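Local atomic coordinates of ribokinase RBSK (Mycobacterium tuberculosis, PDB entry 3GO6), a protein that probably phosphorylates D-ribose at its O5 hydroxyl, using ATP and a divalent cation such as magnesium, to give D-ribose 5-phosphate. Residues A19-N29 with N143-I153; L189-E200 with W206-L217. One frame throughout, in Å; residues are numbered along the deposited sequence.

Interaction 1 (A19-N29 with N143-I153); sequences APRVCVVGSVN and NCDVLLTQLEI. With RIB (alpha-D-ribofuranose), chain C.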
loop_
_atom_site.group_PDB
_atom_site.type_symbol
_atom_site.label_atom_id
_atom_site.label_comp_id
_atom_site.label_asym_id
_atom_site.label_seq_id
_atom_site.Cartn_x
_atom_site.Cartn_y
_atom_site.Cartn_z
ATOM N N ALA A 19 -1.197 -20.315 33.771
ATOM C CA ALA A 19 -0.807 -19.659 32.471
ATOM C C ALA A 19 -0.311 -18.243 32.731
ATOM O O ALA A 19 -0.930 -17.518 33.504
ATOM C CB ALA A 19 -1.987 -19.636 31.513
ATOM N N PRO A 20 0.808 -17.835 32.089
ATOM C CA PRO A 20 1.322 -16.486 32.330
ATOM C C PRO A 20 0.381 -15.425 31.775
ATOM O O PRO A 20 -0.252 -15.642 30.749
ATOM C CB PRO A 20 2.668 -16.471 31.591
ATOM C CG PRO A 20 2.593 -17.536 30.629
ATOM C CD PRO A 20 1.646 -18.581 31.134
ATOM N N ARG A 21 0.272 -14.310 32.479
ATOM C CA ARG A 21 -0.601 -13.233 32.065
ATOM C C ARG A 21 0.275 -12.204 31.374
ATOM O O ARG A 21 1.112 -11.551 32.012
ATOM C CB ARG A 21 -1.337 -12.613 33.263
ATOM C CG ARG A 21 -2.203 -13.608 34.044
ATOM C CD ARG A 21 -2.604 -13.045 35.413
ATOM N NE ARG A 21 -1.447 -12.759 36.272
ATOM C CZ ARG A 21 -1.492 -12.038 37.394
ATOM N NH1 ARG A 21 -2.639 -11.518 37.821
ATOM N NH2 ARG A 21 -0.384 -11.832 38.097
ATOM N N VAL A 22 0.095 -12.087 30.063
ATOM C CA VAL A 22 0.865 -11.127 29.279
ATOM C C VAL A 22 -0.026 -9.949 28.933
ATOM O O VAL A 22 -1.122 -10.144 28.404
ATOM C CB VAL A 22 1.435 -11.789 28.006
ATOM C CG1 VAL A 22 2.058 -10.748 27.091
ATOM C CG2 VAL A 22 2.460 -12.883 28.405
ATOM N N CYS A 23 0.434 -8.736 29.257
ATOM C CA CYS A 23 -0.222 -7.521 28.775
ATOM C C CYS A 23 0.603 -6.856 27.663
ATOM O O CYS A 23 1.777 -6.500 27.871
ATOM C CB CYS A 23 -0.453 -6.532 29.917
ATOM S SG CYS A 23 -1.063 -4.951 29.300
ATOM N N VAL A 24 0.010 -6.723 26.477
ATOM C CA VAL A 24 0.700 -6.077 25.368
ATOM C C VAL A 24 0.153 -4.661 25.226
ATOM O O VAL A 24 -1.050 -4.472 25.056
ATOM C CB VAL A 24 0.518 -6.856 24.044
ATOM C CG1 VAL A 24 1.253 -6.165 22.890
ATOM C CG2 VAL A 24 0.979 -8.302 24.213
ATOM N N VAL A 25 1.028 -3.671 25.299
ATOM C CA VAL A 25 0.616 -2.286 25.079
ATOM C C VAL A 25 1.334 -1.853 23.802
ATOM O O VAL A 25 2.566 -1.779 23.763
ATOM C CB VAL A 25 0.983 -1.362 26.288
ATOM C CG1 VAL A 25 0.722 0.125 25.961
ATOM C CG2 VAL A 25 0.191 -1.754 27.544
ATOM N N GLY A 26 0.575 -1.614 22.739
ATOM C CA GLY A 26 1.212 -1.406 21.438
ATOM C C GLY A 26 0.245 -1.153 20.314
ATOM O O GLY A 26 -0.908 -0.740 20.548
ATOM N N SER A 27 0.715 -1.396 19.093
ATOM C CA SER A 27 0.031 -0.922 17.909
ATOM C C SER A 27 -0.752 -1.999 17.177
ATOM O O SER A 27 -0.449 -3.195 17.265
ATOM C CB SER A 27 1.058 -0.336 16.945
ATOM O OG SER A 27 2.056 -1.311 16.740
ATOM N N VAL A 28 -1.763 -1.552 16.447
ATOM C CA VAL A 28 -2.584 -2.436 15.622
ATOM C C VAL A 28 -2.835 -1.695 14.308
ATOM O O VAL A 28 -3.288 -0.550 14.307
ATOM C CB VAL A 28 -3.905 -2.896 16.360
ATOM C CG1 VAL A 28 -4.750 -1.677 16.878
ATOM C CG2 VAL A 28 -4.742 -3.869 15.483
ATOM N N ASN A 29 -2.503 -2.347 13.189
ATOM C CA ASN A 29 -2.513 -1.721 11.867
ATOM C C ASN A 29 -3.200 -2.674 10.920
ATOM O O ASN A 29 -3.112 -3.882 11.111
ATOM C CB ASN A 29 -1.071 -1.552 11.311
ATOM C CG ASN A 29 -0.186 -0.686 12.183
ATOM O OD1 ASN A 29 -0.615 0.348 12.681
ATOM N ND2 ASN A 29 1.073 -1.116 12.377
ATOM N N ASN A 143 -2.863 -6.667 36.769
ATOM C CA ASN A 143 -2.743 -8.119 36.899
ATOM C C ASN A 143 -1.996 -8.785 35.737
ATOM O O ASN A 143 -2.547 -9.656 35.045
ATOM C CB ASN A 143 -4.127 -8.763 37.073
ATOM C CG ASN A 143 -4.964 -8.081 38.147
ATOM O OD1 ASN A 143 -6.074 -7.605 37.878
ATOM N ND2 ASN A 143 -4.424 -8.010 39.364
ATOM N N CYS A 144 -0.763 -8.352 35.486
ATOM C CA CYS A 144 0.047 -9.077 34.509
ATOM C C CYS A 144 1.357 -9.554 35.099
ATOM O O CYS A 144 1.835 -9.026 36.107
ATOM C CB CYS A 144 0.249 -8.295 33.199
ATOM S SG CYS A 144 1.503 -6.995 33.212
ATOM N N ASP A 145 1.899 -10.590 34.474
ATOM C CA ASP A 145 3.201 -11.138 34.817
ATOM C C ASP A 145 4.288 -10.494 33.942
ATOM O O ASP A 145 5.387 -10.182 34.421
ATOM C CB ASP A 145 3.154 -12.653 34.631
ATOM C CG ASP A 145 2.156 -13.307 35.580
ATOM O OD1 ASP A 145 2.106 -12.881 36.753
ATOM O OD2 ASP A 145 1.417 -14.207 35.152
ATOM N N VAL A 146 3.956 -10.279 32.666
ATOM C CA VAL A 146 4.879 -9.631 31.718
ATOM C C VAL A 146 4.150 -8.522 30.951
ATOM O O VAL A 146 3.091 -8.765 30.364
ATOM C CB VAL A 146 5.454 -10.650 30.696
ATOM C CG1 VAL A 146 6.416 -9.963 29.698
ATOM C CG2 VAL A 146 6.168 -11.814 31.401
ATOM N N LEU A 147 4.704 -7.313 30.986
ATOM C CA LEU A 147 4.304 -6.257 30.054
ATOM C C LEU A 147 5.189 -6.337 28.806
ATOM O O LEU A 147 6.408 -6.355 28.909
ATOM C CB LEU A 147 4.423 -4.859 30.679
ATOM C CG LEU A 147 4.491 -3.706 29.652
ATOM C CD1 LEU A 147 3.137 -3.348 29.073
ATOM C CD2 LEU A 147 5.174 -2.489 30.202
ATOM N N LEU A 148 4.578 -6.416 27.626
ATOM C CA LEU A 148 5.342 -6.336 26.395
ATOM C C LEU A 148 4.887 -5.107 25.598
ATOM O O LEU A 148 3.682 -4.919 25.342
ATOM C CB LEU A 148 5.195 -7.648 25.599
ATOM C CG LEU A 148 5.783 -7.701 24.188
ATOM C CD1 LEU A 148 7.297 -7.478 24.203
ATOM C CD2 LEU A 148 5.423 -9.016 23.500
ATOM N N THR A 149 5.842 -4.268 25.213
ATOM C CA THR A 149 5.520 -3.038 24.503
ATOM C C THR A 149 6.508 -2.794 23.353
ATOM O O THR A 149 7.569 -3.418 23.311
ATOM C CB THR A 149 5.434 -1.834 25.500
ATOM O OG1 THR A 149 4.756 -0.740 24.881
ATOM C CG2 THR A 149 6.807 -1.391 25.961
ATOM N N GLN A 150 6.121 -1.951 22.395
ATOM C CA GLN A 150 6.976 -1.577 21.252
ATOM C C GLN A 150 6.777 -0.093 21.013
ATOM O O GLN A 150 6.071 0.564 21.779
ATOM C CB GLN A 150 6.669 -2.361 19.947
ATOM C CG GLN A 150 6.095 -3.778 20.155
ATOM C CD GLN A 150 4.632 -3.746 20.641
ATOM O OE1 GLN A 150 3.892 -2.813 20.325
ATOM N NE2 GLN A 150 4.228 -4.756 21.408
ATOM N N LEU A 151 7.400 0.432 19.960
ATOM C CA LEU A 151 7.572 1.870 19.847
ATOM C C LEU A 151 6.838 2.542 18.684
ATOM O O LEU A 151 7.200 3.665 18.297
ATOM C CB LEU A 151 9.079 2.219 19.849
ATOM C CG LEU A 151 9.979 1.555 20.917
ATOM C CD1 LEU A 151 11.437 1.980 20.757
ATOM C CD2 LEU A 151 9.497 1.860 22.331
ATOM N N GLU A 152 5.797 1.898 18.137
ATOM C CA GLU A 152 4.948 2.591 17.146
ATOM C C GLU A 152 3.927 3.511 17.831
ATOM O O GLU A 152 3.465 4.497 17.240
ATOM C CB GLU A 152 4.222 1.610 16.216
ATOM C CG GLU A 152 5.154 0.648 15.434
ATOM C CD GLU A 152 4.367 -0.261 14.465
ATOM O OE1 GLU A 152 3.101 -0.291 14.520
ATOM O OE2 GLU A 152 5.011 -0.919 13.624
ATOM N N ILE A 153 3.574 3.173 19.067
ATOM C CA ILE A 153 2.777 4.041 19.923
ATOM C C ILE A 153 3.731 5.114 20.533
ATOM O O ILE A 153 4.954 4.967 20.447
ATOM C CB ILE A 153 2.124 3.205 21.052
ATOM C CG1 ILE A 153 3.209 2.472 21.886
ATOM C CG2 ILE A 153 1.116 2.206 20.452
ATOM C CD1 ILE A 153 2.702 1.862 23.209
HETATM O O5 RIB C . 6.498 -6.619 12.407
HETATM C C5 RIB C . 5.558 -6.517 11.313
HETATM C C4 RIB C . 4.467 -5.497 11.686
HETATM O O4 RIB C . 5.062 -4.183 11.686
HETATM C C3 RIB C . 3.344 -5.411 10.667
HETATM O O3 RIB C . 2.164 -6.178 11.015
HETATM C C2 RIB C . 3.071 -3.924 10.539
HETATM O O2 RIB C . 1.727 -3.594 10.911
HETATM C C1 RIB C . 4.094 -3.190 11.392
HETATM O O1 RIB C . 3.535 -2.736 12.632
HETATM O O HOH W 1 -0.235 -16.245 35.888
HETATM O O HOH W 2 -2.361 -9.962 40.343
HETATM O O HOH W 3 3.910 -0.470 18.938
HETATM O O HOH W 4 1.157 1.802 14.305
#

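Interaction 2 (L189-E200 with W206-L217); sequences LAAIADVVIANE and WPSPPTHFVITL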
loop_
_atom_site.group_PDB
_atom_site.type_symbol
_atom_site.label_atom_id
_atom_site.label_comp_id
_atom_site.label_asym_id
_atom_site.label_seq_id
_atom_site.Cartn_x
_atom_site.Cartn_y
_atom_site.Cartn_z
ATOM N N LEU A 189 12.777 5.039 29.452
ATOM C CA LEU A 189 12.339 3.646 29.298
ATOM C C LEU A 189 13.523 2.682 29.417
ATOM O O LEU A 189 13.421 1.659 30.084
ATOM C CB LEU A 189 11.576 3.440 27.973
ATOM C CG LEU A 189 10.916 2.076 27.697
ATOM C CD1 LEU A 189 10.050 1.593 28.846
ATOM C CD2 LEU A 189 10.108 2.155 26.410
ATOM N N ALA A 190 14.647 3.020 28.791
ATOM C CA ALA A 190 15.836 2.150 28.834
ATOM C C ALA A 190 16.344 1.938 30.273
ATOM O O ALA A 190 16.744 0.824 30.651
ATOM C CB ALA A 190 16.933 2.698 27.936
ATOM N N ALA A 191 16.271 3.000 31.076
ATOM C CA ALA A 191 16.711 2.991 32.488
ATOM C C ALA A 191 16.021 1.915 33.308
ATOM O O ALA A 191 16.605 1.382 34.253
ATOM C CB ALA A 191 16.480 4.384 33.132
ATOM N N ILE A 192 14.788 1.571 32.936
ATOM C CA ILE A 192 13.988 0.624 33.719
ATOM C C ILE A 192 13.613 -0.708 33.033
ATOM O O ILE A 192 13.086 -1.604 33.692
ATOM C CB ILE A 192 12.695 1.296 34.306
ATOM C CG1 ILE A 192 11.757 1.782 33.193
ATOM C CG2 ILE A 192 13.064 2.464 35.241
ATOM C CD1 ILE A 192 10.362 2.178 33.690
ATOM N N ALA A 193 13.862 -0.848 31.732
ATOM C CA ALA A 193 13.504 -2.102 31.026
ATOM C C ALA A 193 14.256 -3.302 31.598
ATOM O O ALA A 193 15.469 -3.232 31.791
ATOM C CB ALA A 193 13.781 -1.980 29.506
ATOM N N ASP A 194 13.537 -4.392 31.846
ATOM C CA ASP A 194 14.118 -5.658 32.253
ATOM C C ASP A 194 14.728 -6.385 31.042
ATOM O O ASP A 194 15.848 -6.910 31.117
ATOM C CB ASP A 194 13.068 -6.553 32.937
ATOM C CG ASP A 194 12.565 -5.975 34.272
ATOM O OD1 ASP A 194 13.406 -5.516 35.079
ATOM O OD2 ASP A 194 11.321 -5.965 34.512
ATOM N N VAL A 195 13.970 -6.425 29.942
ATOM C CA VAL A 195 14.331 -7.176 28.732
ATOM C C VAL A 195 14.090 -6.252 27.559
ATOM O O VAL A 195 13.052 -5.580 27.514
ATOM C CB VAL A 195 13.412 -8.438 28.539
ATOM C CG1 VAL A 195 13.844 -9.294 27.326
ATOM C CG2 VAL A 195 13.372 -9.278 29.787
ATOM N N VAL A 196 15.050 -6.199 26.631
ATOM C CA VAL A 196 14.879 -5.482 25.385
ATOM C C VAL A 196 15.144 -6.453 24.253
ATOM O O VAL A 196 16.145 -7.188 24.280
ATOM C CB VAL A 196 15.791 -4.239 25.255
ATOM C CG1 VAL A 196 15.600 -3.584 23.897
ATOM C CG2 VAL A 196 15.449 -3.235 26.341
ATOM N N ILE A 197 14.225 -6.465 23.282
ATOM C CA ILE A 197 14.328 -7.314 22.089
ATOM C C ILE A 197 14.518 -6.383 20.939
ATOM O O ILE A 197 13.746 -5.431 20.763
ATOM C CB ILE A 197 13.038 -8.147 21.864
ATOM C CG1 ILE A 197 12.720 -8.983 23.111
ATOM C CG2 ILE A 197 13.142 -9.030 20.586
ATOM C CD1 ILE A 197 11.243 -9.464 23.180
ATOM N N ALA A 198 15.548 -6.641 20.140
ATOM C CA ALA A 198 15.849 -5.768 19.017
ATOM C C ALA A 198 16.721 -6.486 18.018
ATOM O O ALA A 198 17.470 -7.371 18.398
ATOM C CB ALA A 198 16.543 -4.505 19.501
ATOM N N ASN A 199 16.624 -6.129 16.741
ATOM C CA ASN A 199 17.638 -6.601 15.787
ATOM C C ASN A 199 18.952 -5.822 16.010
ATOM O O ASN A 199 19.002 -4.933 16.867
ATOM C CB ASN A 199 17.135 -6.584 14.320
ATOM C CG ASN A 199 16.903 -5.188 13.765
ATOM O OD1 ASN A 199 17.562 -4.207 14.135
ATOM N ND2 ASN A 199 15.973 -5.099 12.832
ATOM N N GLU A 200 20.005 -6.149 15.268
ATOM C CA GLU A 200 21.309 -5.500 15.514
ATOM C C GLU A 200 21.260 -3.985 15.329
ATOM O O GLU A 200 21.748 -3.241 16.184
ATOM C CB GLU A 200 22.438 -6.139 14.684
ATOM C CG GLU A 200 22.807 -7.551 15.158
ATOM C CD GLU A 200 23.992 -7.611 16.137
ATOM O OE1 GLU A 200 24.221 -6.657 16.932
ATOM O OE2 GLU A 200 24.704 -8.641 16.117
ATOM N N TRP A 206 19.350 1.835 20.713
ATOM C CA TRP A 206 18.767 1.851 22.053
ATOM C C TRP A 206 19.726 2.532 23.062
ATOM O O TRP A 206 20.924 2.269 23.032
ATOM C CB TRP A 206 18.462 0.424 22.486
ATOM C CG TRP A 206 17.674 0.288 23.760
ATOM C CD1 TRP A 206 18.109 -0.241 24.935
ATOM C CD2 TRP A 206 16.295 0.647 23.965
ATOM N NE1 TRP A 206 17.091 -0.210 25.876
ATOM C CE2 TRP A 206 15.971 0.325 25.300
ATOM C CE3 TRP A 206 15.310 1.219 23.151
ATOM C CZ2 TRP A 206 14.696 0.542 25.838
ATOM C CZ3 TRP A 206 14.045 1.448 23.694
ATOM C CH2 TRP A 206 13.748 1.106 25.017
ATOM N N PRO A 207 19.200 3.417 23.928
ATOM C CA PRO A 207 20.063 4.264 24.798
ATOM C C PRO A 207 21.056 3.573 25.753
ATOM O O PRO A 207 22.208 4.020 25.852
ATOM C CB PRO A 207 19.050 5.104 25.583
ATOM C CG PRO A 207 17.826 5.142 24.673
ATOM C CD PRO A 207 17.772 3.743 24.118
ATOM N N SER A 208 20.631 2.536 26.469
ATOM C CA SER A 208 21.475 1.925 27.504
ATOM C C SER A 208 21.007 0.496 27.715
ATOM O O SER A 208 19.821 0.221 27.512
ATOM C CB SER A 208 21.370 2.711 28.824
ATOM O OG SER A 208 20.048 2.676 29.364
ATOM N N PRO A 209 21.921 -0.414 28.131
ATOM C CA PRO A 209 21.573 -1.827 28.190
ATOM C C PRO A 209 20.602 -2.169 29.305
ATOM O O PRO A 209 20.702 -1.597 30.403
ATOM C CB PRO A 209 22.920 -2.539 28.411
ATOM C CG PRO A 209 23.906 -1.500 28.716
ATOM C CD PRO A 209 23.308 -0.156 28.567
ATOM N N PRO A 210 19.648 -3.085 29.017
ATOM C CA PRO A 210 18.725 -3.598 30.018
ATOM C C PRO A 210 19.370 -4.735 30.781
ATOM O O PRO A 210 20.487 -5.148 30.448
ATOM C CB PRO A 210 17.574 -4.143 29.166
ATOM C CG PRO A 210 18.309 -4.686 27.934
ATOM C CD PRO A 210 19.381 -3.658 27.673
ATOM N N THR A 211 18.669 -5.268 31.774
ATOM C CA THR A 211 19.166 -6.436 32.487
ATOM C C THR A 211 19.418 -7.582 31.502
ATOM O O THR A 211 20.438 -8.270 31.594
ATOM C CB THR A 211 18.178 -6.876 33.572
ATOM O OG1 THR A 211 17.770 -5.721 34.309
ATOM C CG2 THR A 211 18.828 -7.889 34.532
ATOM N N HIS A 212 18.498 -7.763 30.550
ATOM C CA HIS A 212 18.583 -8.852 29.580
ATOM C C HIS A 212 18.392 -8.296 28.157
ATOM O O HIS A 212 17.268 -7.980 27.774
ATOM C CB HIS A 212 17.522 -9.911 29.899
ATOM C CG HIS A 212 17.529 -10.358 31.330
ATOM N ND1 HIS A 212 18.482 -11.223 31.836
ATOM C CD2 HIS A 212 16.697 -10.074 32.362
ATOM C CE1 HIS A 212 18.242 -11.442 33.118
ATOM N NE2 HIS A 212 17.167 -10.753 33.463
ATOM N N PHE A 213 19.483 -8.155 27.401
ATOM C CA PHE A 213 19.448 -7.624 26.035
ATOM C C PHE A 213 19.380 -8.822 25.083
ATOM O O PHE A 213 20.298 -9.645 25.049
ATOM C CB PHE A 213 20.694 -6.775 25.734
ATOM C CG PHE A 213 20.446 -5.572 24.837
ATOM C CD1 PHE A 213 19.317 -5.495 23.993
ATOM C CD2 PHE A 213 21.373 -4.518 24.817
ATOM C CE1 PHE A 213 19.106 -4.386 23.172
ATOM C CE2 PHE A 213 21.179 -3.390 24.005
ATOM C CZ PHE A 213 20.041 -3.316 23.174
ATOM N N VAL A 214 18.268 -8.933 24.352
ATOM C CA VAL A 214 18.022 -10.052 23.438
ATOM C C VAL A 214 18.103 -9.509 22.026
ATOM O O VAL A 214 17.205 -8.791 21.557
ATOM C CB VAL A 214 16.646 -10.731 23.699
ATOM C CG1 VAL A 214 16.411 -11.887 22.716
ATOM C CG2 VAL A 214 16.553 -11.247 25.142
ATOM N N ILE A 215 19.191 -9.819 21.339
ATOM C CA ILE A 215 19.422 -9.242 20.029
ATOM C C ILE A 215 19.164 -10.319 18.984
ATOM O O ILE A 215 19.894 -11.298 18.900
ATOM C CB ILE A 215 20.849 -8.640 19.873
ATOM C CG1 ILE A 215 21.130 -7.568 20.934
ATOM C CG2 ILE A 215 21.036 -8.017 18.492
ATOM C CD1 ILE A 215 21.779 -8.157 22.179
ATOM N N THR A 216 18.112 -10.141 18.193
ATOM C CA THR A 216 17.731 -11.151 17.217
ATOM C C THR A 216 18.655 -11.059 16.003
ATOM O O THR A 216 19.085 -9.973 15.621
ATOM C CB THR A 216 16.262 -10.984 16.780
ATOM O OG1 THR A 216 16.086 -9.661 16.265
ATOM C CG2 THR A 216 15.310 -11.202 17.989
ATOM N N LEU A 217 18.948 -12.212 15.416
ATOM C CA LEU A 217 19.956 -12.345 14.371
ATOM C C LEU A 217 19.372 -13.049 13.141
ATOM O O LEU A 217 20.076 -13.802 12.473
ATOM C CB LEU A 217 21.128 -13.191 14.902
ATOM C CG LEU A 217 21.864 -12.727 16.156
ATOM C CD1 LEU A 217 22.828 -13.821 16.609
ATOM C CD2 LEU A 217 22.598 -11.395 15.916
HETATM O O HOH W 5 17.540 -0.735 28.665
HETATM O O HOH W 6 20.036 0.942 31.170
HETATM O O HOH W 7 19.897 -8.559 13.492
#

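Interaction 1 (A19-N29 with N143-I153)
Strands 21-25 and 146-149 run parallel, their axes 4.7 Å apart at the closest and inclined by 24°, joined by backbone bonds such as Cys23 N to Val146 O and Leu148 N to Cys23 O. Where the pair begins, Asp145 folds back on Arg21: OD2 accepts the backbone N of Arg21 at 2.9 Å, and OD1 takes NH2 of the same residue at 3.0 Å in a salt bridge. NH2 lies above the carboxylate plane, while OD1 stays in the guanidinium plane; the bend in the arginine at chi3 (-61°) turns the head back to Asp145 and lays one face over Asn143 O. Arg21 O accepts from both Asp145 N and Val146 N.

Further along, beta-branched valines suit the extended backbone. Val25 sends CG2 against Leu147 CD1 and CG1 against Ile153 CD1, the side chains of Val25 and Ile153 crossing at about a right angle; Val24 puts CG1 by the amide of Gln150, whose NE2 bonds to Gln62. These are the second and third strands of the eight-stranded mixed sheet of the ribokinase (PfkB) fold, next to strand 72-76 at its edge, with helix 155-167 covering the side of Val25, Leu147 and Thr149, and helix 58-68 that of Val24 and Leu148. Thr149 OG1, anti to its own backbone nitrogen (chi1 -163°), reaches Val25 O at 2.7 Å. At Gly26 the absence of a side chain lets Gln150 OE1 come to 3.2 Å from CA.

Beyond the strands both segments reach the sugar. Glu152 extends its carboxylate so that OE1 accepts Ser27 OG at 2.7 Å, from above the carboxylate plane, and Asn29 ND2 on the syn side at 3.1 Å. The ribose lies beside them: its O1 donates to Glu152 OE2 at 2.5 Å, while Asn29 ND2 donates to its O2.

Interaction 2 (L189-E200 with W206-L217)
Trp206 receives Val196 over one face of its indole, CG1 standing 4.1 Å from the centroid of the five-membered ring and 6° off its normal, a CH-pi contact. Ala190 CB comes in obliquely near the NE1-CE2 rim, from the side away from Val196 CG1, where a methyl is small enough to let the helix come close, and Leu189 CG meets the ring edge at CH2 (4.0 Å). The buried indole NE1 donates to a water in the ring plane, which in turn donates to Ala190 O and Ser208 O.

The other branch of Val196, CG2, packs on Pro210 CG at 3.6 Å, while CG1 also touches Phe213 CE1 at 3.7 Å, the two side chains lying side by side. With CG1 anti to the backbone nitrogen (chi1 177°), the valine lays both methyls against the indole. The strand backbones pair in parallel, Val214 N donating to Val196 O at 2.7 Å.

This is a right-handed beta-alpha-beta crossover, strand 195-199 passing through helix 200-205, N-capped by Asn199, into strand 212-216. Helix 183-192 packs beside Trp206, helix 246-257 covers Ile197, Val214 and Thr216, and strands 171-175 and 222-226 flank the pair.

Both interactions belong to the same eight-stranded sheet, their centres about 16 Å apart, with strand 171-175 between strands 146-149 and 195-199. They touch through Leu151, the residue just before the ribose-binding Glu152: its CD1 lies 4.0 Å from Trp206 CZ3 and its CD2 4.1 Å from Leu189 CD2. The two pairs probably serve different substrates. Interaction 1 delivers Asn29 and Glu152 to the ribose, which Asp248, the predicted proton acceptor, also binds. Interaction 2 ends at Asn199, Thr216 and Leu217, predicted to bind ATP. Between nearest atoms, the side chain of Thr216 is about 6 Å from Gly247, another predicted ATP-binding residue. The side chain of Asn199 is about 10 Å from the bound ribose.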